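Local coordinates for 2-dehydropantoate 2-reductase (Bacillus subtilis, PDB 3EGO), which probably catalyses the NADPH-dependent reduction of 2-dehydropantoate (ketopantoate) to (R)-pantoate, a step in the biosynthesis of pantothenate, at residues D69-T74 against G91-L96; H115-G120 against S145-A150; A141-A146 against Y169-W174. All coordinates share one frame; numbering follows the deposited sequence.

Interaction 1 of 3, residues D69-T74 against G91-L96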
ATOM      1  N   ASP A  69     -13.808 -32.404  27.182  1.00 35.61           N
ATOM      2  CA  ASP A  69     -14.876 -31.626  27.798  1.00 34.20           C
ATOM      3  C   ASP A  69     -15.002 -30.226  27.201  1.00 32.02           C
ATOM      4  O   ASP A  69     -16.100 -29.662  27.138  1.00 32.11           O
ATOM      5  CB  ASP A  69     -14.676 -31.572  29.305  1.00 28.78           C
ATOM      6  CG  ASP A  69     -14.802 -32.959  29.932  1.00 40.42           C
ATOM      7  OD1 ASP A  69     -15.795 -33.646  29.599  1.00 35.80           O
ATOM      8  OD2 ASP A  69     -13.911 -33.369  30.699  1.00 33.67           O
ATOM      9  N   LEU A  70     -13.885 -29.683  26.734  1.00 28.01           N
ATOM     10  CA  LEU A  70     -13.933 -28.418  26.021  1.00 27.20           C
ATOM     11  C   LEU A  70     -12.808 -28.386  24.988  1.00 26.73           C
ATOM     12  O   LEU A  70     -11.711 -28.914  25.226  1.00 29.11           O
ATOM     13  CB  LEU A  70     -13.782 -27.263  27.023  1.00 28.37           C
ATOM     14  CG  LEU A  70     -13.597 -25.815  26.545  1.00 26.39           C
ATOM     15  CD1 LEU A  70     -14.783 -25.207  25.808  1.00 25.83           C
ATOM     16  CD2 LEU A  70     -13.235 -24.929  27.754  1.00 27.44           C
ATOM     17  N   LEU A  71     -13.101 -27.806  23.837  1.00 25.74           N
ATOM     18  CA  LEU A  71     -12.072 -27.464  22.869  1.00 29.47           C
ATOM     19  C   LEU A  71     -11.992 -25.961  22.716  1.00 28.73           C
ATOM     20  O   LEU A  71     -13.006 -25.284  22.572  1.00 29.26           O
ATOM     21  CB  LEU A  71     -12.371 -28.076  21.507  1.00 31.37           C
ATOM     22  CG  LEU A  71     -12.255 -29.599  21.525  1.00 32.18           C
ATOM     23  CD1 LEU A  71     -12.766 -30.174  20.186  1.00 39.06           C
ATOM     24  CD2 LEU A  71     -10.834 -29.989  21.792  1.00 30.98           C
ATOM     25  N   VAL A  72     -10.768 -25.449  22.728  1.00 28.68           N
ATOM     26  CA  VAL A  72     -10.556 -24.026  22.633  1.00 25.90           C
ATOM     27  C   VAL A  72      -9.778 -23.832  21.366  1.00 26.84           C
ATOM     28  O   VAL A  72      -8.678 -24.362  21.247  1.00 25.78           O
ATOM     29  CB  VAL A  72      -9.755 -23.470  23.813  1.00 24.77           C
ATOM     30  CG1 VAL A  72      -9.506 -21.950  23.577  1.00 26.31           C
ATOM     31  CG2 VAL A  72     -10.453 -23.722  25.177  1.00 26.01           C
ATOM     32  N   VAL A  73     -10.356 -23.114  20.414  1.00 27.00           N
ATOM     33  CA  VAL A  73      -9.787 -22.985  19.068  1.00 27.78           C
ATOM     34  C   VAL A  73      -9.096 -21.643  18.916  1.00 28.75           C
ATOM     35  O   VAL A  73      -9.722 -20.592  19.025  1.00 26.54           O
ATOM     36  CB  VAL A  73     -10.869 -23.166  17.962  1.00 28.24           C
ATOM     37  CG1 VAL A  73     -10.268 -22.840  16.532  1.00 31.74           C
ATOM     38  CG2 VAL A  73     -11.438 -24.590  18.006  1.00 30.15           C
ATOM     39  N   THR A  74      -7.786 -21.685  18.666  1.00 29.92           N
ATOM     40  CA  THR A  74      -6.960 -20.489  18.700  1.00 33.11           C
ATOM     41  C   THR A  74      -6.198 -20.264  17.372  1.00 35.35           C
ATOM     42  O   THR A  74      -5.414 -19.306  17.275  1.00 36.50           O
ATOM     43  CB  THR A  74      -5.931 -20.548  19.885  1.00 33.01           C
ATOM     44  OG1 THR A  74      -4.970 -21.575  19.624  1.00 33.97           O
ATOM     45  CG2 THR A  74      -6.612 -20.915  21.191  1.00 29.29           C
ATOM     46  N   GLY A  91     -17.334 -36.593  18.934  1.00 52.11           N
ATOM     47  CA  GLY A  91     -18.594 -36.457  19.647  1.00 51.42           C
ATOM     48  C   GLY A  91     -18.937 -35.003  19.940  1.00 51.06           C
ATOM     49  O   GLY A  91     -18.058 -34.126  19.989  1.00 50.88           O
ATOM     50  N   LYS A  92     -20.223 -34.743  20.132  1.00 47.50           N
ATOM     51  CA  LYS A  92     -20.663 -33.394  20.377  1.00 45.01           C
ATOM     52  C   LYS A  92     -19.966 -32.937  21.648  1.00 43.77           C
ATOM     53  O   LYS A  92     -19.743 -33.741  22.557  1.00 40.68           O
ATOM     54  CB  LYS A  92     -22.190 -33.328  20.519  1.00 47.81           C
ATOM     55  CG  LYS A  92     -22.711 -33.610  21.922  1.00 47.16           C
ATOM     56  N   THR A  93     -19.586 -31.660  21.697  1.00 41.05           N
ATOM     57  CA  THR A  93     -19.002 -31.116  22.917  1.00 39.00           C
ATOM     58  C   THR A  93     -19.085 -29.601  22.896  1.00 36.29           C
ATOM     59  O   THR A  93     -19.794 -29.016  22.062  1.00 37.43           O
ATOM     60  CB  THR A  93     -17.540 -31.581  23.121  1.00 41.05           C
ATOM     61  OG1 THR A  93     -17.083 -31.178  24.417  1.00 39.55           O
ATOM     62  CG2 THR A  93     -16.619 -30.995  22.031  1.00 39.83           C
ATOM     63  N   ASN A  94     -18.387 -28.977  23.833  1.00 31.95           N
ATOM     64  CA  ASN A  94     -18.304 -27.523  23.915  1.00 30.28           C
ATOM     65  C   ASN A  94     -17.095 -27.091  23.092  1.00 30.75           C
ATOM     66  O   ASN A  94     -16.024 -27.671  23.253  1.00 29.12           O
ATOM     67  CB  ASN A  94     -18.072 -27.110  25.365  1.00 29.07           C
ATOM     68  CG  ASN A  94     -19.167 -27.626  26.313  1.00 31.66           C
ATOM     69  OD1 ASN A  94     -20.347 -27.543  25.987  1.00 34.34           O
ATOM     70  ND2 ASN A  94     -18.772 -28.136  27.495  1.00 29.29           N
ATOM     71  N   ILE A  95     -17.266 -26.081  22.243  1.00 31.03           N
ATOM     72  CA  ILE A  95     -16.148 -25.519  21.492  1.00 30.45           C
ATOM     73  C   ILE A  95     -16.164 -24.052  21.717  1.00 29.65           C
ATOM     74  O   ILE A  95     -17.192 -23.407  21.471  1.00 27.87           O
ATOM     75  CB  ILE A  95     -16.295 -25.688  19.987  1.00 30.29           C
ATOM     76  CG1 ILE A  95     -16.803 -27.079  19.633  1.00 30.20           C
ATOM     77  CG2 ILE A  95     -14.935 -25.393  19.282  1.00 26.19           C
ATOM     78  CD1 ILE A  95     -15.831 -28.190  19.860  1.00 35.54           C
ATOM     79  N   LEU A  96     -15.026 -23.516  22.181  1.00 27.22           N
ATOM     80  CA  LEU A  96     -14.873 -22.072  22.360  1.00 22.45           C
ATOM     81  C   LEU A  96     -13.949 -21.500  21.288  1.00 26.53           C
ATOM     82  O   LEU A  96     -12.794 -21.831  21.270  1.00 22.41           O
ATOM     83  CB  LEU A  96     -14.305 -21.737  23.753  1.00 23.29           C
ATOM     84  CG  LEU A  96     -14.026 -20.259  24.060  1.00 24.84           C
ATOM     85  CD1 LEU A  96     -15.299 -19.406  23.900  1.00 19.69           C
ATOM     86  CD2 LEU A  96     -13.404 -20.089  25.500  1.00 26.31           C
TER

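Interaction 2 of 3, residues H115-G120 against S145-A150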
ATOM      1  N   HIS A 115     -22.693 -29.558  18.429  1.00 44.26           N
ATOM      2  CA  HIS A 115     -21.750 -28.940  19.355  1.00 40.78           C
ATOM      3  C   HIS A 115     -22.388 -27.737  20.030  1.00 38.17           C
ATOM      4  O   HIS A 115     -23.259 -27.078  19.446  1.00 37.86           O
ATOM      5  CB  HIS A 115     -20.505 -28.495  18.589  1.00 38.09           C
ATOM      6  CG  HIS A 115     -19.588 -29.616  18.206  1.00 35.12           C
ATOM      7  ND1 HIS A 115     -19.211 -30.607  19.087  1.00 36.43           N
ATOM      8  CD2 HIS A 115     -18.941 -29.876  17.045  1.00 31.09           C
ATOM      9  CE1 HIS A 115     -18.376 -31.434  18.480  1.00 38.87           C
ATOM     10  NE2 HIS A 115     -18.201 -31.013  17.238  1.00 31.02           N
ATOM     11  N   SER A 116     -21.986 -27.456  21.267  1.00 36.76           N
ATOM     12  CA  SER A 116     -22.331 -26.183  21.895  1.00 36.50           C
ATOM     13  C   SER A 116     -21.246 -25.183  21.548  1.00 34.88           C
ATOM     14  O   SER A 116     -20.100 -25.367  21.929  1.00 33.10           O
ATOM     15  CB  SER A 116     -22.402 -26.305  23.421  1.00 36.38           C
ATOM     16  OG  SER A 116     -23.388 -27.245  23.845  1.00 41.11           O
ATOM     17  N   ILE A 117     -21.623 -24.096  20.893  1.00 34.94           N
ATOM     18  CA  ILE A 117     -20.655 -23.148  20.380  1.00 32.10           C
ATOM     19  C   ILE A 117     -20.601 -21.890  21.194  1.00 32.04           C
ATOM     20  O   ILE A 117     -21.627 -21.248  21.443  1.00 29.89           O
ATOM     21  CB  ILE A 117     -20.948 -22.766  18.940  1.00 32.44           C
ATOM     22  CG1 ILE A 117     -21.115 -24.020  18.085  1.00 31.64           C
ATOM     23  CG2 ILE A 117     -19.805 -21.868  18.380  1.00 33.50           C
ATOM     24  CD1 ILE A 117     -19.916 -24.951  18.117  1.00 34.74           C
ATOM     25  N   TYR A 118     -19.369 -21.538  21.571  1.00 28.98           N
ATOM     26  CA  TYR A 118     -19.064 -20.333  22.296  1.00 25.57           C
ATOM     27  C   TYR A 118     -18.012 -19.565  21.516  1.00 25.38           C
ATOM     28  O   TYR A 118     -17.187 -20.147  20.793  1.00 26.95           O
ATOM     29  CB  TYR A 118     -18.567 -20.663  23.715  1.00 25.53           C
ATOM     30  CG  TYR A 118     -19.556 -21.570  24.431  1.00 26.68           C
ATOM     31  CD1 TYR A 118     -20.679 -21.045  25.089  1.00 29.51           C
ATOM     32  CD2 TYR A 118     -19.408 -22.945  24.387  1.00 30.99           C
ATOM     33  CE1 TYR A 118     -21.611 -21.901  25.703  1.00 28.24           C
ATOM     34  CE2 TYR A 118     -20.324 -23.800  24.995  1.00 31.89           C
ATOM     35  CZ  TYR A 118     -21.422 -23.274  25.655  1.00 31.09           C
ATOM     36  OH  TYR A 118     -22.312 -24.159  26.237  1.00 31.32           O
ATOM     37  N   VAL A 119     -18.012 -18.273  21.743  1.00 23.76           N
ATOM     38  CA  VAL A 119     -17.205 -17.349  20.989  1.00 27.25           C
ATOM     39  C   VAL A 119     -16.609 -16.355  21.998  1.00 28.20           C
ATOM     40  O   VAL A 119     -17.280 -15.984  22.948  1.00 28.72           O
ATOM     41  CB  VAL A 119     -18.232 -16.736  19.976  1.00 29.26           C
ATOM     42  CG1 VAL A 119     -18.623 -15.289  20.237  1.00 30.94           C
ATOM     43  CG2 VAL A 119     -18.063 -17.257  18.497  1.00 26.69           C
ATOM     44  N   GLY A 120     -15.352 -15.943  21.825  1.00 25.80           N
ATOM     45  CA  GLY A 120     -14.741 -14.997  22.766  1.00 24.15           C
ATOM     46  C   GLY A 120     -13.561 -14.226  22.230  1.00 23.02           C
ATOM     47  O   GLY A 120     -13.105 -14.469  21.123  1.00 24.08           O
ATOM     48  N   SER A 145     -18.964 -15.567  25.233  1.00 24.07           N
ATOM     49  CA  SER A 145     -20.431 -15.510  25.151  1.00 26.16           C
ATOM     50  C   SER A 145     -20.902 -16.801  24.540  1.00 25.87           C
ATOM     51  O   SER A 145     -20.115 -17.467  23.857  1.00 27.55           O
ATOM     52  CB  SER A 145     -20.853 -14.387  24.222  1.00 27.45           C
ATOM     53  OG  SER A 145     -20.318 -13.152  24.654  1.00 34.98           O
ATOM     54  N   ALA A 146     -22.174 -17.168  24.741  1.00 27.16           N
ATOM     55  CA  ALA A 146     -22.788 -18.263  23.989  1.00 26.17           C
ATOM     56  C   ALA A 146     -23.115 -17.862  22.546  1.00 25.34           C
ATOM     57  O   ALA A 146     -23.616 -16.769  22.283  1.00 29.60           O
ATOM     58  CB  ALA A 146     -24.149 -18.759  24.699  1.00 30.91           C
ATOM     59  N   PHE A 147     -22.863 -18.742  21.604  1.00 28.64           N
ATOM     60  CA  PHE A 147     -23.221 -18.413  20.222  1.00 32.76           C
ATOM     61  C   PHE A 147     -24.473 -19.230  19.898  1.00 33.48           C
ATOM     62  O   PHE A 147     -24.571 -20.419  20.204  1.00 35.55           O
ATOM     63  CB  PHE A 147     -22.073 -18.709  19.251  1.00 31.56           C
ATOM     64  CG  PHE A 147     -22.360 -18.368  17.805  1.00 35.27           C
ATOM     65  CD1 PHE A 147     -22.179 -17.081  17.313  1.00 35.48           C
ATOM     66  CD2 PHE A 147     -22.779 -19.347  16.925  1.00 34.12           C
ATOM     67  CE1 PHE A 147     -22.419 -16.787  15.950  1.00 34.75           C
ATOM     68  CE2 PHE A 147     -23.032 -19.043  15.582  1.00 39.41           C
ATOM     69  CZ  PHE A 147     -22.854 -17.767  15.106  1.00 34.12           C
ATOM     70  N   ASP A 148     -25.423 -18.562  19.277  1.00 38.88           N
ATOM     71  CA  ASP A 148     -26.670 -19.184  18.922  1.00 41.18           C
ATOM     72  C   ASP A 148     -27.307 -19.666  20.224  1.00 40.77           C
ATOM     73  O   ASP A 148     -27.390 -18.907  21.181  1.00 38.75           O
ATOM     74  CB  ASP A 148     -26.432 -20.330  17.946  1.00 42.57           C
ATOM     75  CG  ASP A 148     -27.658 -20.628  17.100  1.00 52.08           C
ATOM     76  OD1 ASP A 148     -28.571 -19.772  17.065  1.00 54.02           O
ATOM     77  OD2 ASP A 148     -27.713 -21.715  16.483  1.00 54.53           O
ATOM     78  N   ASP A 149     -27.705 -20.929  20.272  1.00 40.60           N
ATOM     79  CA  ASP A 149     -28.514 -21.400  21.383  1.00 43.61           C
ATOM     80  C   ASP A 149     -27.725 -22.226  22.392  1.00 44.05           C
ATOM     81  O   ASP A 149     -28.268 -23.153  23.004  1.00 43.86           O
ATOM     82  CB  ASP A 149     -29.675 -22.239  20.847  1.00 45.33           C
ATOM     83  N   ALA A 150     -26.443 -21.920  22.561  1.00 41.19           N
ATOM     84  CA  ALA A 150     -25.665 -22.676  23.523  1.00 35.98           C
ATOM     85  C   ALA A 150     -25.933 -22.204  24.949  1.00 32.41           C
ATOM     86  O   ALA A 150     -26.105 -21.008  25.219  1.00 29.75           O
ATOM     87  CB  ALA A 150     -24.148 -22.657  23.183  1.00 35.75           C
TER
HETATM   88  O   HOH W   1     -24.263 -23.287  19.696  1.00 41.07           O

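Interaction 3 of 3, residues A141-A146 against Y169-W174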
ATOM      1  N   ALA A 141      -7.462 -10.520  30.038  1.00 24.82           N
ATOM      2  CA  ALA A 141      -8.564 -11.406  30.392  1.00 24.30           C
ATOM      3  C   ALA A 141      -9.035 -12.086  29.128  1.00 24.05           C
ATOM      4  O   ALA A 141      -8.657 -11.674  28.032  1.00 23.40           O
ATOM      5  CB  ALA A 141      -9.721 -10.569  30.975  1.00 25.82           C
ATOM      6  N   ILE A 142      -9.850 -13.119  29.282  1.00 22.54           N
ATOM      7  CA  ILE A 142     -10.620 -13.672  28.186  1.00 22.07           C
ATOM      8  C   ILE A 142     -12.067 -13.372  28.481  1.00 23.58           C
ATOM      9  O   ILE A 142     -12.511 -13.485  29.629  1.00 22.73           O
ATOM     10  CB  ILE A 142     -10.409 -15.178  28.045  1.00 22.22           C
ATOM     11  CG1 ILE A 142      -8.994 -15.440  27.471  1.00 22.58           C
ATOM     12  CG2 ILE A 142     -11.499 -15.827  27.135  1.00 22.90           C
ATOM     13  CD1 ILE A 142      -8.640 -17.011  27.395  1.00 25.38           C
ATOM     14  N   LYS A 143     -12.803 -12.956  27.460  1.00 23.55           N
ATOM     15  CA  LYS A 143     -14.256 -12.755  27.596  1.00 23.54           C
ATOM     16  C   LYS A 143     -14.978 -13.628  26.591  1.00 22.64           C
ATOM     17  O   LYS A 143     -14.568 -13.761  25.432  1.00 22.91           O
ATOM     18  CB  LYS A 143     -14.603 -11.269  27.385  1.00 21.69           C
ATOM     19  CG  LYS A 143     -14.032 -10.339  28.465  1.00 23.81           C
ATOM     20  CD  LYS A 143     -14.174  -8.886  28.080  1.00 33.00           C
ATOM     21  CE  LYS A 143     -13.980  -7.949  29.283  1.00 41.12           C
ATOM     22  NZ  LYS A 143     -13.378  -6.660  28.858  1.00 45.36           N
ATOM     23  N   TRP A 144     -16.055 -14.265  27.016  1.00 24.22           N
ATOM     24  CA  TRP A 144     -16.731 -15.205  26.135  1.00 22.19           C
ATOM     25  C   TRP A 144     -18.257 -15.041  26.237  1.00 24.66           C
ATOM     26  O   TRP A 144     -18.752 -14.452  27.209  1.00 24.21           O
ATOM     27  CB  TRP A 144     -16.349 -16.654  26.450  1.00 22.71           C
ATOM     28  CG  TRP A 144     -16.753 -17.040  27.815  1.00 21.99           C
ATOM     29  CD1 TRP A 144     -16.111 -16.727  28.991  1.00 20.21           C
ATOM     30  CD2 TRP A 144     -17.915 -17.796  28.170  1.00 21.85           C
ATOM     31  NE1 TRP A 144     -16.820 -17.241  30.058  1.00 24.72           N
ATOM     32  CE2 TRP A 144     -17.921 -17.919  29.581  1.00 21.39           C
ATOM     33  CE3 TRP A 144     -18.951 -18.386  27.423  1.00 23.88           C
ATOM     34  CZ2 TRP A 144     -18.965 -18.590  30.287  1.00 24.90           C
ATOM     35  CZ3 TRP A 144     -19.984 -19.072  28.115  1.00 22.75           C
ATOM     36  CH2 TRP A 144     -19.973 -19.161  29.541  1.00 27.43           C
ATOM     37  N   SER A 145     -18.964 -15.567  25.233  1.00 24.07           N
ATOM     38  CA  SER A 145     -20.431 -15.510  25.151  1.00 26.16           C
ATOM     39  C   SER A 145     -20.902 -16.801  24.540  1.00 25.87           C
ATOM     40  O   SER A 145     -20.115 -17.467  23.857  1.00 27.55           O
ATOM     41  CB  SER A 145     -20.853 -14.387  24.222  1.00 27.45           C
ATOM     42  OG  SER A 145     -20.318 -13.152  24.654  1.00 34.98           O
ATOM     43  N   ALA A 146     -22.174 -17.168  24.741  1.00 27.16           N
ATOM     44  CA  ALA A 146     -22.788 -18.263  23.989  1.00 26.17           C
ATOM     45  C   ALA A 146     -23.115 -17.862  22.546  1.00 25.34           C
ATOM     46  O   ALA A 146     -23.616 -16.769  22.283  1.00 29.60           O
ATOM     47  CB  ALA A 146     -24.149 -18.759  24.699  1.00 30.91           C
ATOM     48  N   TYR A 169     -14.319 -13.931  31.866  1.00 23.41           N
ATOM     49  CA  TYR A 169     -15.586 -13.235  32.147  1.00 26.69           C
ATOM     50  C   TYR A 169     -16.602 -13.595  31.097  1.00 28.65           C
ATOM     51  O   TYR A 169     -16.262 -13.662  29.911  1.00 26.67           O
ATOM     52  CB  TYR A 169     -15.371 -11.720  32.117  1.00 24.54           C
ATOM     53  CG  TYR A 169     -14.345 -11.285  33.091  1.00 27.04           C
ATOM     54  CD1 TYR A 169     -14.509 -11.542  34.462  1.00 31.70           C
ATOM     55  CD2 TYR A 169     -13.203 -10.611  32.670  1.00 26.44           C
ATOM     56  CE1 TYR A 169     -13.534 -11.172  35.378  1.00 31.14           C
ATOM     57  CE2 TYR A 169     -12.251 -10.233  33.591  1.00 29.04           C
ATOM     58  CZ  TYR A 169     -12.434 -10.524  34.932  1.00 27.71           C
ATOM     59  OH  TYR A 169     -11.482 -10.098  35.831  1.00 33.21           O
ATOM     60  N   TYR A 170     -17.837 -13.853  31.529  1.00 28.30           N
ATOM     61  CA  TYR A 170     -18.927 -14.138  30.598  1.00 26.96           C
ATOM     62  C   TYR A 170     -19.595 -12.840  30.214  1.00 30.19           C
ATOM     63  O   TYR A 170     -19.796 -11.984  31.076  1.00 28.03           O
ATOM     64  CB  TYR A 170     -19.952 -15.047  31.280  1.00 30.79           C
ATOM     65  CG  TYR A 170     -21.229 -15.216  30.503  1.00 32.82           C
ATOM     66  CD1 TYR A 170     -21.256 -15.934  29.317  1.00 35.09           C
ATOM     67  CD2 TYR A 170     -22.422 -14.642  30.951  1.00 35.79           C
ATOM     68  CE1 TYR A 170     -22.438 -16.087  28.604  1.00 33.62           C
ATOM     69  CE2 TYR A 170     -23.602 -14.796  30.237  1.00 32.07           C
ATOM     70  CZ  TYR A 170     -23.593 -15.509  29.074  1.00 34.91           C
ATOM     71  OH  TYR A 170     -24.763 -15.648  28.359  1.00 35.65           O
ATOM     72  N   GLU A 171     -19.933 -12.676  28.934  1.00 27.65           N
ATOM     73  CA  GLU A 171     -20.694 -11.493  28.478  1.00 28.49           C
ATOM     74  C   GLU A 171     -21.955 -12.024  27.768  1.00 28.36           C
ATOM     75  O   GLU A 171     -21.901 -13.035  27.091  1.00 27.61           O
ATOM     76  CB  GLU A 171     -19.863 -10.596  27.550  1.00 27.16           C
ATOM     77  CG  GLU A 171     -18.549 -10.072  28.165  1.00 35.59           C
ATOM     78  CD  GLU A 171     -18.741  -8.828  29.051  1.00 51.22           C
ATOM     79  OE1 GLU A 171     -19.891  -8.583  29.480  1.00 57.90           O
ATOM     80  OE2 GLU A 171     -17.751  -8.098  29.321  1.00 54.39           O
ATOM     81  N   THR A 172     -23.103 -11.368  27.928  1.00 31.37           N
ATOM     82  CA  THR A 172     -24.323 -11.964  27.370  1.00 30.65           C
ATOM     83  C   THR A 172     -24.482 -11.777  25.862  1.00 33.22           C
ATOM     84  O   THR A 172     -25.114 -12.593  25.201  1.00 34.36           O
ATOM     85  CB  THR A 172     -25.585 -11.426  28.058  1.00 34.65           C
ATOM     86  OG1 THR A 172     -25.518  -9.995  28.049  1.00 38.38           O
ATOM     87  CG2 THR A 172     -25.640 -11.924  29.485  1.00 32.49           C
ATOM     88  N   ASP A 173     -23.885 -10.733  25.309  1.00 31.74           N
ATOM     89  CA  ASP A 173     -24.077 -10.429  23.876  1.00 32.90           C
ATOM     90  C   ASP A 173     -22.815 -10.693  23.032  1.00 30.04           C
ATOM     91  O   ASP A 173     -21.895  -9.869  23.006  1.00 31.55           O
ATOM     92  CB  ASP A 173     -24.466  -8.978  23.720  1.00 33.51           C
ATOM     93  CG  ASP A 173     -24.739  -8.603  22.258  1.00 41.04           C
ATOM     94  OD1 ASP A 173     -24.871  -9.505  21.389  1.00 39.88           O
ATOM     95  OD2 ASP A 173     -24.836  -7.392  22.002  1.00 47.81           O
ATOM     96  N   TRP A 174     -22.809 -11.819  22.349  1.00 30.63           N
ATOM     97  CA  TRP A 174     -21.656 -12.260  21.560  1.00 33.13           C
ATOM     98  C   TRP A 174     -21.380 -11.221  20.467  1.00 34.52           C
ATOM     99  O   TRP A 174     -20.222 -10.895  20.168  1.00 32.79           O
ATOM    100  CB  TRP A 174     -21.889 -13.679  20.980  1.00 33.89           C
ATOM    101  CG  TRP A 174     -22.790 -13.761  19.773  1.00 38.38           C
ATOM    102  CD1 TRP A 174     -24.092 -14.174  19.748  1.00 40.72           C
ATOM    103  CD2 TRP A 174     -22.441 -13.453  18.405  1.00 38.00           C
ATOM    104  NE1 TRP A 174     -24.582 -14.121  18.457  1.00 40.03           N
ATOM    105  CE2 TRP A 174     -23.595 -13.671  17.619  1.00 43.74           C
ATOM    106  CE3 TRP A 174     -21.275 -12.990  17.781  1.00 34.16           C
ATOM    107  CZ2 TRP A 174     -23.611 -13.460  16.224  1.00 39.95           C
ATOM    108  CZ3 TRP A 174     -21.290 -12.773  16.414  1.00 35.24           C
ATOM    109  CH2 TRP A 174     -22.457 -13.019  15.647  1.00 37.11           C
TER
HETATM  110  O   HOH W   2     -24.735 -14.391  23.270  1.00 37.90           O

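Interaction 1 of 3, residues D69-T74 against G91-L96
Asp69, at the entry to strand 70-73, offers its backbone O to the amide of Asn94, whose ND2 lies 3.1 Å from Asp69 O in a weak, bent bond. The other end of that amide, OD1, accepts from Arg154 NE, so the amide suits this buried place, giving from ND2 and accepting at OD1. Leu70 turns its side chain to the face it shares with Asn94 and Leu96. With CG anti to the backbone N (chi1 171°), its CD1 comes across the Asn94 side chain, 3.8 Å from Asn94 CB. At Leu71 the backbones lock together: Leu71 N donates to Asn94 O at 3.0 Å, and Leu71 O receives Leu96 N at 2.7 Å in a nearly straight bond (171° at the hydrogen). The Leu71 side chain points to the other face, side by side with Ile95, and their CD1 methyls meet at 3.7 Å. Val72 faces the Leu70 side and packs on Ile5 and Ile7 of strand 4-8, while its CA-H points at Leu96 O. Val73 N then closes the pairing on Leu96 O at 2.9 Å. Its CG2 touches Ile95 CG2 at 3.8 Å, so the two branches of Ile95 serve different neighbours, CD1 packing on Leu71 and CG2 on Val73. Cut back to an alanine, Ile95 would lose both these methyl contacts, which is likely to open a gap between the two strands on this face. Burial of both faces suits apolar side chains, and beta-branched valine and isoleucine also suit the extended backbone. The strands run parallel, the axes of the two strand segments coming within 4.7 Å, and are joined through helix 80-86: a beta-alpha-beta unit of the Rossmann-type domain that, by similarity, binds NADP(+).

Interaction 2 of 3, residues H115-G120 against S145-A150
Ile117 O accepts the N-H of Phe147 at 2.8 Å, the shortest polar bond across this contact, with the donor tilted 22° from the carbonyl plane. Ala150 CB fits between this carbonyl and the Tyr118 ring, 3.4 Å from Ile117 O and 3.7 Å from Tyr118 CE1, where alanine has a methyl and no longer chain to place. Between Ile117 and Phe147 a water stands in for a second direct bond, accepting from Ile117 N and donating to Phe147 O. Further along, Val119 and Ser145 form a hydrogen-bonded antiparallel pair: Val119 N gives to Ser145 O at 3.1 Å and Ser145 N to Val119 O at 2.9 Å. The Tyr118 ring has its edge near Ser145 O, while its hydroxyl is bonded to Glu151 O. Phe147 CB lies 4.0 Å from Ile117 CG2, and with CG anti to the backbone N (chi1 -179°) the ring brings CD2 within 4.2 Å of the same methyl. The Phe147 ring also meets Trp174 and Leu108 of helix 103-109. Tyr118 and Ala146 form a non-hydrogen-bonded pair of antiparallel strands 116-128 and 142-146, beyond which a type II' beta turn, Phe147 to Ala150, brings Ala150 back beside Ile117 and Tyr118.

Interaction 3 of 3, residues A141-A146 against Y169-W174
Trp144 and Tyr170 make the tight part of this contact. The edge of the tyrosine ring is turned toward the indole face, with the planes at 55° and Tyr170 CD1 only 3.5 Å from Trp144 CH2. Trp144 CG sits between its own backbone N and carbonyl carbon (chi1 62°), which folds the indole back over the neighbouring strand. The CA-H of Tyr170 therefore also lies over the five-membered ring, a CH-pi contact of 4.0 Å to the centroid. A broad flat residue suits this place, since Phe159 meets the indole as well, edge-to-face. Along the backbones, Tyr169 N donates to Ile142 O, Trp144 N to Tyr169 O, and Glu171 N to Trp144 O at 2.7 Å. This is parallel pairing at the margin of the mixed sheet, where strand 168-170 flanks strand 142-146 and the chain then enters helix 174-195, with Asp173 as its N-cap. Just before the helix Ser145 OG donates to Glu171 O at 2.9 Å, coming from above the carbonyl plane, while Ser145 CB packs on Trp174 CB at 3.5 Å; a small side chain with a hydroxyl suits this place. Ala146 N, nearby, is buried without a polar partner.

Exposed Tyr169 and partly exposed Glu171 form the looser, solvent side. Lys143 CE is 3.8 Å from Glu171 OE2, but Lys143 NZ stays 4.6 Å from that oxygen, making no bond, and pairs with Glu123. Tyr169 presents its ring edge to Lys143 CG and rests its CE2 on Ala141 CB at 3.7 Å. At the far end a water donates to both Ala146 O and Thr172 O, filling in where the backbones no longer bond directly.

How the interactions relate
The three contacts step across one sheet: strand 94-97 of interaction 1 pairs with strand 116-128 of interaction 2, which in turn pairs with strand 142-146, common to interactions 2 and 3. Interactions 1 and 2 join through Thr93 O and Ser116 N, 2.8 Å apart. Interactions 2 and 3 share Ser145 and Ala146, and Phe147 CE1 approaches Trp174 CZ2 at 3.5 Å. Leu96 CD1 also touches Trp144 CB, at 3.9 Å. The probable cofactor site is near interactions 1 and 3: the side chains of Val72 and Ile142 are each about 6 Å from that of Val13. Farther off, Val119's is about 10 Å from that of Lys181, the probable proton donor.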